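Local coordinates for protein chitinase A (Cycas revoluta, PDB 4MNK) that probably hydrolyses chitin, as a class V plant chitinase of glycosyl hydrolase family 18, and here holds N-acetylglucosamine oligomers in its binding cleft, at residues N200-P205 with R243-K248; N251-G256 with Y294-N299; S272-F277 with V302-Q307; E284-T289 with N306-A311. One frame throughout, in Å; residues are numbered along the deposited sequence. Where two conformers were deposited one is given.

Contact 1 (N200-P205 with R243-K248); sequences NFTGAP and RSWLLK
Thr202 lies over the indole of Trp245: its CA sits 3.9 Å from the centroid of the six-membered ring and 11° off the normal, a CH-pi contact made by backbone rather than side chain. Thr202 CG2 reaches on to Leu247, 3.8 Å from Leu247 CD2. Gly203 O comes obliquely to 3.5 Å from Trp245 CH2, while Pro205 CG approaches near the ring plane at the edge. That proline leans mainly on the stem of Arg243, Pro205 CG being 3.6 Å from Arg243 CB. In the (beta/alpha)8 barrel of this family, Arg243 and Trp245 stand on the seventh barrel strand, 234-247, and loop 200-205, which follows the sixth, is laid over them. A bend at chi2 (-80°) turns the Arg243 guanidinium away from the proline toward a salt bridge with Asp193 and a bound N-acetylglucosamine. The indole N-H goes to Glu199 O; Phe201 O, 3.1 Å from Trp245 NE1, is badly angled for a bond. An alanine at Trp245 is likely to leave Glu199 O without this donor and open a gap under Thr202 and Gly203. Thr202 itself is fixed by OG1, which bonds to Gly254 O and Ala257 N.

Contact 2 (N251-G256 with Y294-N299); sequences NEVGIG and YAYKDN
Tyr296 and Tyr294 both set CG between the backbone N and the carbonyl carbon, with chi1 of 62° and 59°, and this lifts two successive rings from the same side of the strand against Val253, Gly254 and Ile255. Val253 meets Tyr296 squarely. Its CB stands 3.5 Å from the ring centroid and 7° off the normal, and its two methyls spread over the same face: Val253 CG1 lies 3.6 Å from Tyr296 CD2, and Val253 CG2 3.5 Å from Tyr296 CZ. The branched side chain thus covers the ring from its centre outward, a CH-pi contact with no hydrogen bond to direct it. A serine in place of Tyr296 would probably strip Val253 of this apolar floor and leave its methyls without their main partner across the contact. At the neighbouring ring the touch is oblique and looser. Ile255 CG1 comes to 3.8 Å from Tyr294 CE2, with CD1 close behind, and Gly254 CA lies 3.8 Å from Tyr294 OH. Val253 O is 3.4 Å from Tyr294 CE1; this carbonyl accepts a hydrogen bond from Trp301 NE1, and the Trp301 ring is stacked on Tyr294. Residues 251-256, in the loop between strands 234-247 and 259-260, therefore lie over one side of strand 292-297. Strands 283-287 and 300-304 flank that strand in the antiparallel part of the fold, while Ala295, pointing away from the loop, packs on Phe277 and Ile278 of helix 271-279.

Contact 3 (S272-F277 with V302-Q307); sequences SEIQNF and VGYDNQ
A water held by three side chains joins Gln275 to Gln307: it accepts from Gln275 NE2 at 2.8 Å and donates to Gln307 OE1 at 3.1 Å, and its other proton goes to Glu284 OE1. The amides do not bond directly, since Gln275 OE1 and Gln307 NE2 are 4.3 Å apart. Below this bridge the contact is apolar and centres on Ile274, whose two branches do different work. CG2, anti to the backbone N, is held over the middle of the Tyr304 ring, 3.6 Å from its centroid and 12° off the normal. CD1, at the tip of the other branch, drops to the root of the same side chain, 3.6 Å from Tyr304 CB; Ile274 CD1 also lies 3.9 Å from Val302 CG2. The isoleucine and tyrosine lie alongside, pointing opposite ways. Phe277, one turn further along the helix, adds its CD1 at 4.0 Å from Val302 CG1, obliquely to the ring. Helix 271-279 is thereby seated against strand 300-304, their local axes 10.6 Å apart and at 129°. The place suits the alpha+beta insertion that family 18 chitinases of this class carry after the seventh barrel strand; strand 292-297 borders strand 300-304, and Gln307 leans on helix 337-346.

Contact 4 (E284-T289 with N306-A311); sequences EVFDTT and NQQSVA
Glu284 and Asn306 supply the direct polar link: Asn306 ND2 donates to Glu284 OE1 over 3.2 Å, a weak bond though nearly straight at 166°, with the amide and carboxylate planes perpendicular. The same OE1 is hydrogen-bonded with Tyr304 OH and takes a water proton at 2.7 Å, which makes three grips on one oxygen and would favour the charged carboxylate. Both of its oxygens are hydrated: a second water lies 2.8 Å from Glu284 OE2 and 2.9 Å from Gln307 OE1, donating to each. With CG anti to the backbone N (chi1 173°) and an extended chain, Glu284 spans the gap from strand 283-287 to the helix start. That start is a capping box, in which Ser309 N bonds to Asn306 OD1 at 3.0 Å and Asn306 N to Ser309 OG at 2.9 Å. Asn306 therefore caps helix 307-319 with one end of its amide and offers the other to Glu284; Asp305 OD1 also bonds Ser309 OG. The stacked part is Gln308 on Phe286. Its amide lies 11° from parallel to the ring, with Gln308 OE1 3.3 Å from Phe286 CG, above the plane and displaced toward the rim. Gln308 CG adds a CH-pi touch on the same ring, while Ser309 CB meets Phe286 CE2 at 4.1 Å.

Contact 1 comes first along the chain: it returns strand 234-247 to loop 200-205, closing a loop that holds helix 217-227, before contact 2 opens. Contact 2, from 251-256 to 294-299, is crossed by contacts 3 and 4, since 272-277 and 284-289 lie inside its loop while their partners follow 294-299. Contacts 3 and 4 both close at the start of helix 307-319, sharing Asn306, Gln307 and one water. Strand pairing knits them together: Arg243 O meets Gly303 N, Ala295 O meets Val302 N, and Tyr294 O meets Val285 N. Together they tie the end of a barrel strand to the inserted strands, helix 271-279 and the start of helix 307-319.

Contact 1 (N200-P205 with R243-K248)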
loop_
_atom_site.group_PDB
_atom_site.type_symbol
_atom_site.label_atom_id
_atom_site.label_comp_id
_atom_site.label_asym_id
_atom_site.label_seq_id
_atom_site.Cartn_x
_atom_site.Cartn_y
_atom_site.Cartn_z
ATOM N N ASN A 200 -22.710 -4.963 7.583
ATOM C CA ASN A 200 -23.404 -6.186 8.011
ATOM C C ASN A 200 -23.765 -7.146 6.862
ATOM O O ASN A 200 -24.694 -7.952 6.977
ATOM C CB ASN A 200 -24.626 -5.854 8.885
ATOM C CG ASN A 200 -25.501 -4.762 8.292
ATOM O OD1 ASN A 200 -25.591 -4.605 7.074
ATOM N ND2 ASN A 200 -26.162 -4.004 9.160
ATOM N N PHE A 201 -23.030 -7.027 5.757
ATOM C CA PHE A 201 -23.145 -7.928 4.616
ATOM C C PHE A 201 -21.749 -8.258 4.108
ATOM O O PHE A 201 -20.837 -7.438 4.223
ATOM C CB PHE A 201 -23.958 -7.291 3.485
ATOM C CG PHE A 201 -25.412 -7.115 3.806
ATOM C CD1 PHE A 201 -26.274 -8.199 3.806
ATOM C CD2 PHE A 201 -25.920 -5.862 4.101
ATOM C CE1 PHE A 201 -27.613 -8.037 4.101
ATOM C CE2 PHE A 201 -27.258 -5.694 4.397
ATOM C CZ PHE A 201 -28.104 -6.782 4.399
ATOM N N THR A 202 -21.586 -9.456 3.551
ATOM C CA THR A 202 -20.316 -9.844 2.925
ATOM C C THR A 202 -20.172 -9.174 1.566
ATOM O O THR A 202 -21.165 -8.906 0.882
ATOM C CB THR A 202 -20.183 -11.370 2.746
ATOM O OG1 THR A 202 -21.181 -11.842 1.832
ATOM C CG2 THR A 202 -20.315 -12.095 4.085
ATOM N N GLY A 203 -18.929 -8.899 1.187
ATOM C CA GLY A 203 -18.624 -8.257 -0.087
ATOM C C GLY A 203 -17.186 -8.507 -0.496
ATOM O O GLY A 203 -16.414 -9.106 0.257
ATOM N N ALA A 204 -16.834 -8.047 -1.693
ATOM C CA ALA A 204 -15.482 -8.196 -2.227
ATOM C C ALA A 204 -14.636 -6.987 -1.823
ATOM O O ALA A 204 -14.825 -5.893 -2.361
ATOM C CB ALA A 204 -15.528 -8.349 -3.740
ATOM N N PRO A 205 -13.695 -7.176 -0.873
ATOM C CA PRO A 205 -12.972 -6.039 -0.287
ATOM C C PRO A 205 -12.077 -5.276 -1.264
ATOM O O PRO A 205 -11.749 -4.116 -1.014
ATOM C CB PRO A 205 -12.124 -6.687 0.814
ATOM C CG PRO A 205 -12.756 -8.008 1.072
ATOM C CD PRO A 205 -13.312 -8.449 -0.235
ATOM N N ARG A 243 -10.567 -9.595 4.001
ATOM C CA ARG A 243 -11.456 -9.102 5.044
ATOM C C ARG A 243 -12.463 -10.186 5.394
ATOM O O ARG A 243 -13.039 -10.822 4.504
ATOM C CB ARG A 243 -12.168 -7.823 4.597
ATOM C CG ARG A 243 -11.262 -6.603 4.497
ATOM C CD ARG A 243 -11.014 -5.993 5.861
ATOM N NE ARG A 243 -9.972 -4.974 5.822
ATOM C CZ ARG A 243 -9.327 -4.525 6.893
ATOM N NH1 ARG A 243 -9.613 -5.005 8.099
ATOM N NH2 ARG A 243 -8.391 -3.599 6.759
ATOM N N SER A 244 -12.667 -10.395 6.689
ATOM C CA SER A 244 -13.489 -11.499 7.162
ATOM C C SER A 244 -14.698 -11.036 7.959
ATOM O O SER A 244 -14.670 -9.989 8.618
ATOM C CB SER A 244 -12.650 -12.452 8.012
ATOM O OG SER A 244 -12.217 -11.799 9.189
ATOM N N TRP A 245 -15.743 -11.855 7.900
ATOM C CA TRP A 245 -16.995 -11.626 8.603
ATOM C C TRP A 245 -17.400 -12.904 9.323
ATOM O O TRP A 245 -16.984 -14.005 8.941
ATOM C CB TRP A 245 -18.113 -11.336 7.608
ATOM C CG TRP A 245 -18.165 -9.989 6.956
ATOM C CD1 TRP A 245 -18.949 -8.932 7.324
ATOM C CD2 TRP A 245 -17.477 -9.579 5.768
ATOM N NE1 TRP A 245 -18.770 -7.882 6.459
ATOM C CE2 TRP A 245 -17.871 -8.251 5.495
ATOM C CE3 TRP A 245 -16.546 -10.194 4.922
ATOM C CZ2 TRP A 245 -17.380 -7.532 4.403
ATOM C CZ3 TRP A 245 -16.050 -9.472 3.838
ATOM C CH2 TRP A 245 -16.469 -8.155 3.592
ATOM N N LEU A 246 -18.239 -12.750 10.343
ATOM C CA LEU A 246 -18.999 -13.864 10.895
ATOM C C LEU A 246 -20.386 -13.845 10.264
ATOM O O LEU A 246 -21.058 -12.809 10.264
ATOM C CB LEU A 246 -19.097 -13.770 12.419
ATOM C CG LEU A 246 -17.783 -13.824 13.206
ATOM C CD1 LEU A 246 -18.041 -13.643 14.694
ATOM C CD2 LEU A 246 -17.032 -15.124 12.950
ATOM N N LEU A 247 -20.800 -14.982 9.713
ATOM C CA LEU A 247 -22.085 -15.089 9.027
ATOM C C LEU A 247 -23.244 -15.162 10.007
ATOM O O LEU A 247 -23.139 -15.793 11.063
ATOM C CB LEU A 247 -22.107 -16.316 8.112
ATOM C CG LEU A 247 -21.123 -16.333 6.939
ATOM C CD1 LEU A 247 -21.086 -17.712 6.309
ATOM C CD2 LEU A 247 -21.470 -15.275 5.901
ATOM N N LYS A 248 -24.348 -14.512 9.650
ATOM C CA LYS A 248 -25.574 -14.597 10.437
ATOM C C LYS A 248 -26.170 -16.002 10.342
ATOM O O LYS A 248 -26.636 -16.551 11.342
ATOM C CB LYS A 248 -26.589 -13.541 9.986
ATOM C CG LYS A 248 -27.789 -13.390 10.921
ATOM C CD LYS A 248 -28.674 -12.206 10.541
ATOM C CE LYS A 248 -28.139 -10.888 11.093
ATOM N NZ LYS A 248 -28.994 -9.732 10.699
#

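Contact 2 (N251-G256 with Y294-N299)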
loop_
_atom_site.group_PDB
_atom_site.type_symbol
_atom_site.label_atom_id
_atom_site.label_comp_id
_atom_site.label_asym_id
_atom_site.label_seq_id
_atom_site.Cartn_x
_atom_site.Cartn_y
_atom_site.Cartn_z
ATOM N N ASN A 251 -26.032 -21.181 6.105
ATOM C CA ASN A 251 -26.512 -21.603 4.787
ATOM C C ASN A 251 -26.589 -20.461 3.769
ATOM O O ASN A 251 -26.970 -20.673 2.614
ATOM C CB ASN A 251 -27.846 -22.355 4.894
ATOM C CG ASN A 251 -28.931 -21.553 5.599
ATOM O OD1 ASN A 251 -28.750 -20.377 5.926
ATOM N ND2 ASN A 251 -30.071 -22.192 5.832
ATOM N N GLU A 252 -26.233 -19.256 4.208
ATOM C CA GLU A 252 -26.117 -18.106 3.315
ATOM C C GLU A 252 -24.653 -17.706 3.260
ATOM O O GLU A 252 -24.130 -17.077 4.184
ATOM C CB GLU A 252 -27.002 -16.951 3.779
ATOM C CG GLU A 252 -28.487 -17.241 3.644
ATOM C CD GLU A 252 -29.346 -16.065 4.034
ATOM O OE1 GLU A 252 -29.379 -15.070 3.277
ATOM O OE2 GLU A 252 -29.998 -16.147 5.094
ATOM N N VAL A 253 -23.999 -18.087 2.166
ATOM C CA VAL A 253 -22.537 -18.118 2.110
ATOM C C VAL A 253 -21.932 -17.376 0.919
ATOM O O VAL A 253 -20.715 -17.406 0.727
ATOM C CB VAL A 253 -22.011 -19.580 2.110
ATOM C CG1 VAL A 253 -22.315 -20.268 3.433
ATOM C CG2 VAL A 253 -22.598 -20.373 0.939
ATOM N N GLY A 254 -22.774 -16.725 0.121
ATOM C CA GLY A 254 -22.305 -16.002 -1.057
ATOM C C GLY A 254 -21.994 -14.551 -0.754
ATOM O O GLY A 254 -21.960 -14.144 0.411
ATOM N N ILE A 255 -21.756 -13.773 -1.808
ATOM C CA ILE A 255 -21.582 -12.327 -1.683
ATOM C C ILE A 255 -22.938 -11.689 -1.388
ATOM O O ILE A 255 -23.939 -12.027 -2.027
ATOM C CB ILE A 255 -20.917 -11.713 -2.948
ATOM C CG1 ILE A 255 -19.412 -12.011 -2.936
ATOM C CG2 ILE A 255 -21.172 -10.199 -3.041
ATOM C CD1 ILE A 255 -18.681 -11.654 -4.210
ATOM N N GLY A 256 -22.963 -10.788 -0.409
ATOM C CA GLY A 256 -24.199 -10.134 0.018
ATOM C C GLY A 256 -24.933 -10.883 1.115
ATOM O O GLY A 256 -26.066 -10.536 1.455
ATOM N N TYR A 294 -13.609 -15.610 -2.549
ATOM C CA TYR A 294 -14.008 -15.731 -1.162
ATOM C C TYR A 294 -13.965 -17.179 -0.719
ATOM O O TYR A 294 -13.964 -18.093 -1.545
ATOM C CB TYR A 294 -15.369 -15.075 -0.887
ATOM C CG TYR A 294 -16.557 -15.598 -1.666
ATOM C CD1 TYR A 294 -17.384 -16.586 -1.134
ATOM C CD2 TYR A 294 -16.890 -15.061 -2.910
ATOM C CE1 TYR A 294 -18.499 -17.051 -1.836
ATOM C CE2 TYR A 294 -18.001 -15.517 -3.620
ATOM C CZ TYR A 294 -18.797 -16.510 -3.077
ATOM O OH TYR A 294 -19.893 -16.959 -3.780
ATOM N N ALA A 295 -13.895 -17.379 0.590
ATOM C CA ALA A 295 -13.864 -18.714 1.162
ATOM C C ALA A 295 -14.681 -18.724 2.436
ATOM O O ALA A 295 -14.711 -17.736 3.172
ATOM C CB ALA A 295 -12.433 -19.153 1.430
ATOM N N TYR A 296 -15.350 -19.841 2.694
ATOM C CA TYR A 296 -16.204 -19.946 3.867
ATOM C C TYR A 296 -16.174 -21.340 4.471
ATOM O O TYR A 296 -15.992 -22.333 3.766
ATOM C CB TYR A 296 -17.645 -19.530 3.531
ATOM C CG TYR A 296 -18.311 -20.410 2.495
ATOM C CD1 TYR A 296 -18.233 -20.102 1.136
ATOM C CD2 TYR A 296 -19.007 -21.560 2.872
ATOM C CE1 TYR A 296 -18.837 -20.912 0.179
ATOM C CE2 TYR A 296 -19.610 -22.378 1.924
ATOM C CZ TYR A 296 -19.520 -22.048 0.583
ATOM O OH TYR A 296 -20.124 -22.856 -0.354
ATOM N N LYS A 297 -16.346 -21.390 5.786
ATOM C CA LYS A 297 -16.521 -22.629 6.522
ATOM C C LYS A 297 -17.337 -22.282 7.753
ATOM O O LYS A 297 -17.021 -21.325 8.458
ATOM C CB LYS A 297 -15.177 -23.236 6.937
ATOM C CG LYS A 297 -15.304 -24.674 7.448
ATOM C CD LYS A 297 -13.961 -25.335 7.726
ATOM C CE LYS A 297 -13.531 -25.152 9.168
ATOM N NZ LYS A 297 -12.278 -25.902 9.484
ATOM N N ASP A 298 -18.389 -23.058 8.000
ATOM C CA ASP A 298 -19.294 -22.803 9.118
ATOM C C ASP A 298 -19.730 -21.329 9.124
ATOM O O ASP A 298 -20.299 -20.871 8.135
ATOM C CB ASP A 298 -18.669 -23.283 10.435
ATOM C CG ASP A 298 -18.392 -24.781 10.424
ATOM O OD1 ASP A 298 -19.262 -25.541 9.944
ATOM O OD2 ASP A 298 -17.308 -25.205 10.877
ATOM N N ASN A 299 -19.444 -20.583 10.189
ATOM C CA ASN A 299 -19.858 -19.175 10.250
ATOM C C ASN A 299 -18.787 -18.147 9.858
ATOM O O ASN A 299 -18.962 -16.954 10.096
ATOM C CB ASN A 299 -20.450 -18.839 11.629
ATOM C CG ASN A 299 -19.412 -18.839 12.734
ATOM O OD1 ASN A 299 -18.435 -19.589 12.693
ATOM N ND2 ASN A 299 -19.626 -17.996 13.739
#

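Contact 3 (S272-F277 with V302-Q307)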
loop_
_atom_site.group_PDB
_atom_site.type_symbol
_atom_site.label_atom_id
_atom_site.label_comp_id
_atom_site.label_asym_id
_atom_site.label_seq_id
_atom_site.Cartn_x
_atom_site.Cartn_y
_atom_site.Cartn_z
ATOM N N SER A 272 -1.765 -16.345 3.536
ATOM C CA SER A 272 -1.248 -17.618 4.038
ATOM C C SER A 272 -2.227 -18.289 5.008
ATOM O O SER A 272 -2.435 -19.503 4.944
ATOM C CB SER A 272 0.130 -17.434 4.675
ATOM O OG SER A 272 1.073 -17.039 3.695
ATOM N N GLU A 273 -2.846 -17.501 5.881
ATOM C CA GLU A 273 -3.859 -18.037 6.787
ATOM C C GLU A 273 -5.132 -18.449 6.043
ATOM O O GLU A 273 -5.799 -19.401 6.440
ATOM C CB GLU A 273 -4.167 -17.068 7.931
ATOM C CG GLU A 273 -3.038 -16.916 8.963
ATOM C CD GLU A 273 -2.697 -18.206 9.718
ATOM O OE1 GLU A 273 -3.516 -19.153 9.732
ATOM O OE2 GLU A 273 -1.597 -18.266 10.311
ATOM N N ILE A 274 -5.453 -17.744 4.960
ATOM C CA ILE A 274 -6.578 -18.119 4.102
ATOM C C ILE A 274 -6.313 -19.461 3.415
ATOM O O ILE A 274 -7.218 -20.289 3.295
ATOM C CB ILE A 274 -6.914 -17.007 3.077
ATOM C CG1 ILE A 274 -7.420 -15.763 3.815
ATOM C CG2 ILE A 274 -7.950 -17.490 2.058
ATOM C CD1 ILE A 274 -7.452 -14.497 2.979
ATOM N N GLN A 275 -5.071 -19.688 2.993
ATOM C CA GLN A 275 -4.677 -20.989 2.448
ATOM C C GLN A 275 -4.845 -22.104 3.483
ATOM O O GLN A 275 -5.324 -23.193 3.152
ATOM C CB GLN A 275 -3.240 -20.962 1.909
ATOM C CG GLN A 275 -2.998 -19.944 0.794
ATOM C CD GLN A 275 -3.878 -20.177 -0.419
ATOM O OE1 GLN A 275 -3.591 -21.034 -1.254
ATOM N NE2 GLN A 275 -4.951 -19.402 -0.528
ATOM N N ASN A 276 -4.466 -21.825 4.729
ATOM C CA ASN A 276 -4.693 -22.757 5.837
ATOM C C ASN A 276 -6.185 -23.018 6.045
ATOM O O ASN A 276 -6.598 -24.157 6.258
ATOM C CB ASN A 276 -4.072 -22.224 7.135
ATOM C CG ASN A 276 -2.554 -22.124 7.075
ATOM O OD1 ASN A 276 -1.901 -22.749 6.238
ATOM N ND2 ASN A 276 -1.987 -21.335 7.980
ATOM N N PHE A 277 -6.978 -21.950 5.968
ATOM C CA PHE A 277 -8.436 -22.001 6.095
ATOM C C PHE A 277 -9.030 -22.963 5.062
ATOM O O PHE A 277 -9.840 -23.831 5.405
ATOM C CB PHE A 277 -8.979 -20.575 5.932
ATOM C CG PHE A 277 -10.452 -20.409 6.213
ATOM C CD1 PHE A 277 -11.238 -19.667 5.337
ATOM C CD2 PHE A 277 -11.045 -20.933 7.363
ATOM C CE1 PHE A 277 -12.598 -19.467 5.582
ATOM C CE2 PHE A 277 -12.406 -20.739 7.615
ATOM C CZ PHE A 277 -13.181 -20.007 6.720
ATOM N N VAL A 302 -14.496 -15.088 4.276
ATOM C CA VAL A 302 -13.407 -14.155 3.990
ATOM C C VAL A 302 -13.335 -13.840 2.494
ATOM O O VAL A 302 -13.420 -14.741 1.663
ATOM C CB VAL A 302 -12.043 -14.669 4.552
ATOM C CG1 VAL A 302 -11.637 -15.998 3.909
ATOM C CG2 VAL A 302 -10.943 -13.613 4.392
ATOM N N GLY A 303 -13.206 -12.555 2.168
ATOM C CA GLY A 303 -13.023 -12.109 0.787
ATOM C C GLY A 303 -11.591 -11.654 0.584
ATOM O O GLY A 303 -11.033 -10.960 1.436
ATOM N N TYR A 304 -10.996 -12.038 -0.543
ATOM C CA TYR A 304 -9.563 -11.841 -0.768
ATOM C C TYR A 304 -9.230 -11.962 -2.249
ATOM O O TYR A 304 -10.110 -12.211 -3.080
ATOM C CB TYR A 304 -8.750 -12.874 0.034
ATOM C CG TYR A 304 -9.098 -14.304 -0.323
ATOM C CD1 TYR A 304 -8.282 -15.053 -1.174
ATOM C CD2 TYR A 304 -10.264 -14.898 0.163
ATOM C CE1 TYR A 304 -8.617 -16.365 -1.520
ATOM C CE2 TYR A 304 -10.605 -16.201 -0.176
ATOM C CZ TYR A 304 -9.781 -16.925 -1.015
ATOM O OH TYR A 304 -10.141 -18.213 -1.337
ATOM N N ASP A 305 -7.953 -11.784 -2.573
ATOM C CA ASP A 305 -7.459 -12.032 -3.917
ATOM C C ASP A 305 -6.733 -13.364 -3.979
ATOM O O ASP A 305 -5.936 -13.690 -3.097
ATOM C CB ASP A 305 -6.544 -10.898 -4.380
ATOM C CG ASP A 305 -7.323 -9.717 -4.914
ATOM O OD1 ASP A 305 -7.982 -9.871 -5.967
ATOM O OD2 ASP A 305 -7.283 -8.639 -4.284
ATOM N N ASN A 306 -7.025 -14.138 -5.019
ATOM C CA ASN A 306 -6.350 -15.414 -5.222
ATOM C C ASN A 306 -5.531 -15.421 -6.508
ATOM O O ASN A 306 -5.348 -14.383 -7.147
ATOM C CB ASN A 306 -7.331 -16.596 -5.141
ATOM C CG ASN A 306 -8.268 -16.694 -6.341
ATOM O OD1 ASN A 306 -8.233 -15.877 -7.264
ATOM N ND2 ASN A 306 -9.119 -17.711 -6.323
ATOM N N GLN A 307 -5.038 -16.596 -6.882
ATOM C CA GLN A 307 -4.174 -16.735 -8.042
ATOM C C GLN A 307 -4.830 -16.184 -9.316
ATOM O O GLN A 307 -4.201 -15.464 -10.095
ATOM C CB GLN A 307 -3.777 -18.206 -8.209
ATOM C CG GLN A 307 -2.923 -18.777 -7.053
ATOM C CD GLN A 307 -3.717 -19.467 -5.935
ATOM O OE1 GLN A 307 -4.759 -18.983 -5.476
ATOM N NE2 GLN A 307 -3.196 -20.599 -5.471
HETATM O O HOH W 1 -6.389 -19.451 -2.885
#

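Contact 4 (E284-T289 with N306-A311)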
loop_
_atom_site.group_PDB
_atom_site.type_symbol
_atom_site.label_atom_id
_atom_site.label_comp_id
_atom_site.label_asym_id
_atom_site.label_seq_id
_atom_site.Cartn_x
_atom_site.Cartn_y
_atom_site.Cartn_z
ATOM N N GLU A 284 -13.374 -22.485 -1.400
ATOM C CA GLU A 284 -12.994 -21.309 -2.174
ATOM C C GLU A 284 -13.922 -21.129 -3.368
ATOM O O GLU A 284 -14.242 -22.090 -4.073
ATOM C CB GLU A 284 -11.546 -21.414 -2.659
ATOM C CG GLU A 284 -11.143 -20.293 -3.615
ATOM C CD GLU A 284 -9.670 -20.290 -3.938
ATOM O OE1 GLU A 284 -8.983 -19.335 -3.524
ATOM O OE2 GLU A 284 -9.199 -21.236 -4.604
ATOM N N VAL A 285 -14.337 -19.886 -3.586
ATOM C CA VAL A 285 -15.170 -19.514 -4.721
ATOM C C VAL A 285 -14.522 -18.336 -5.437
ATOM O O VAL A 285 -14.094 -17.373 -4.798
ATOM C CB VAL A 285 -16.601 -19.118 -4.272
ATOM C CG1 VAL A 285 -17.479 -18.785 -5.475
ATOM C CG2 VAL A 285 -17.237 -20.226 -3.446
ATOM N N PHE A 286 -14.433 -18.419 -6.761
ATOM C CA PHE A 286 -14.021 -17.274 -7.555
ATOM C C PHE A 286 -15.262 -16.513 -7.992
ATOM O O PHE A 286 -16.212 -17.106 -8.505
ATOM C CB PHE A 286 -13.198 -17.698 -8.773
ATOM C CG PHE A 286 -12.856 -16.560 -9.695
ATOM C CD1 PHE A 286 -13.520 -16.408 -10.907
ATOM C CD2 PHE A 286 -11.876 -15.633 -9.348
ATOM C CE1 PHE A 286 -13.211 -15.357 -11.761
ATOM C CE2 PHE A 286 -11.565 -14.576 -10.191
ATOM C CZ PHE A 286 -12.233 -14.437 -11.404
ATOM N N ASP A 287 -15.251 -15.201 -7.773
ATOM C CA ASP A 287 -16.363 -14.356 -8.181
ATOM C C ASP A 287 -15.997 -13.542 -9.412
ATOM O O ASP A 287 -15.278 -12.543 -9.322
ATOM C CB ASP A 287 -16.796 -13.429 -7.044
ATOM C CG ASP A 287 -18.101 -12.734 -7.344
ATOM O OD1 ASP A 287 -19.135 -13.434 -7.413
ATOM O OD2 ASP A 287 -18.098 -11.499 -7.520
ATOM N N THR A 288 -16.510 -13.960 -10.564
ATOM C CA THR A 288 -16.166 -13.301 -11.816
ATOM C C THR A 288 -16.739 -11.887 -11.930
ATOM O O THR A 288 -16.147 -11.026 -12.578
ATOM C CB THR A 288 -16.535 -14.167 -13.041
ATOM O OG1 THR A 288 -15.957 -13.591 -14.215
ATOM C CG2 THR A 288 -18.048 -14.292 -13.223
ATOM N N THR A 289 -17.877 -11.658 -11.275
ATOM C CA THR A 289 -18.556 -10.362 -11.283
ATOM C C THR A 289 -17.656 -9.246 -10.741
ATOM O O THR A 289 -17.598 -8.155 -11.312
ATOM C CB THR A 289 -19.893 -10.434 -10.489
ATOM O OG1 THR A 289 -20.752 -11.417 -11.085
ATOM C CG2 THR A 289 -20.613 -9.085 -10.471
ATOM N N ASN A 306 -7.025 -14.138 -5.019
ATOM C CA ASN A 306 -6.350 -15.414 -5.222
ATOM C C ASN A 306 -5.531 -15.421 -6.508
ATOM O O ASN A 306 -5.348 -14.383 -7.147
ATOM C CB ASN A 306 -7.331 -16.596 -5.141
ATOM C CG ASN A 306 -8.268 -16.694 -6.341
ATOM O OD1 ASN A 306 -8.233 -15.877 -7.264
ATOM N ND2 ASN A 306 -9.119 -17.711 -6.323
ATOM N N GLN A 307 -5.038 -16.596 -6.882
ATOM C CA GLN A 307 -4.174 -16.735 -8.042
ATOM C C GLN A 307 -4.830 -16.184 -9.316
ATOM O O GLN A 307 -4.201 -15.464 -10.095
ATOM C CB GLN A 307 -3.777 -18.206 -8.209
ATOM C CG GLN A 307 -2.923 -18.777 -7.053
ATOM C CD GLN A 307 -3.717 -19.467 -5.935
ATOM O OE1 GLN A 307 -4.759 -18.983 -5.476
ATOM N NE2 GLN A 307 -3.196 -20.599 -5.471
ATOM N N GLN A 308 -6.108 -16.501 -9.502
ATOM C CA GLN A 308 -6.854 -16.039 -10.669
ATOM C C GLN A 308 -7.114 -14.532 -10.649
ATOM O O GLN A 308 -6.875 -13.848 -11.644
ATOM C CB GLN A 308 -8.170 -16.804 -10.811
ATOM C CG GLN A 308 -8.923 -16.481 -12.089
ATOM C CD GLN A 308 -10.129 -17.366 -12.309
ATOM O OE1 GLN A 308 -10.510 -18.158 -11.445
ATOM N NE2 GLN A 308 -10.737 -17.239 -13.480
ATOM N N SER A 309 -7.599 -14.011 -9.524
ATOM C CA SER A 309 -7.924 -12.587 -9.470
ATOM C C SER A 309 -6.678 -11.705 -9.567
ATOM O O SER A 309 -6.730 -10.640 -10.174
ATOM C CB SER A 309 -8.782 -12.235 -8.250
ATOM O OG SER A 309 -8.056 -12.353 -7.043
ATOM N N VAL A 310 -5.558 -12.156 -8.999
ATOM C CA VAL A 310 -4.306 -11.402 -9.105
ATOM C C VAL A 310 -3.831 -11.334 -10.561
ATOM O O VAL A 310 -3.462 -10.266 -11.047
ATOM C CB VAL A 310 -3.204 -11.951 -8.162
ATOM C CG1 VAL A 310 -1.839 -11.350 -8.495
ATOM C CG2 VAL A 310 -3.559 -11.655 -6.714
ATOM N N ALA A 311 -3.862 -12.465 -11.264
ATOM C CA ALA A 311 -3.483 -12.470 -12.677
ATOM C C ALA A 311 -4.360 -11.507 -13.476
ATOM O O ALA A 311 -3.873 -10.779 -14.338
ATOM C CB ALA A 311 -3.561 -13.869 -13.254
HETATM O O HOH W 2 -6.950 -20.771 -6.219
HETATM O O HOH W 1 -6.389 -19.451 -2.885
#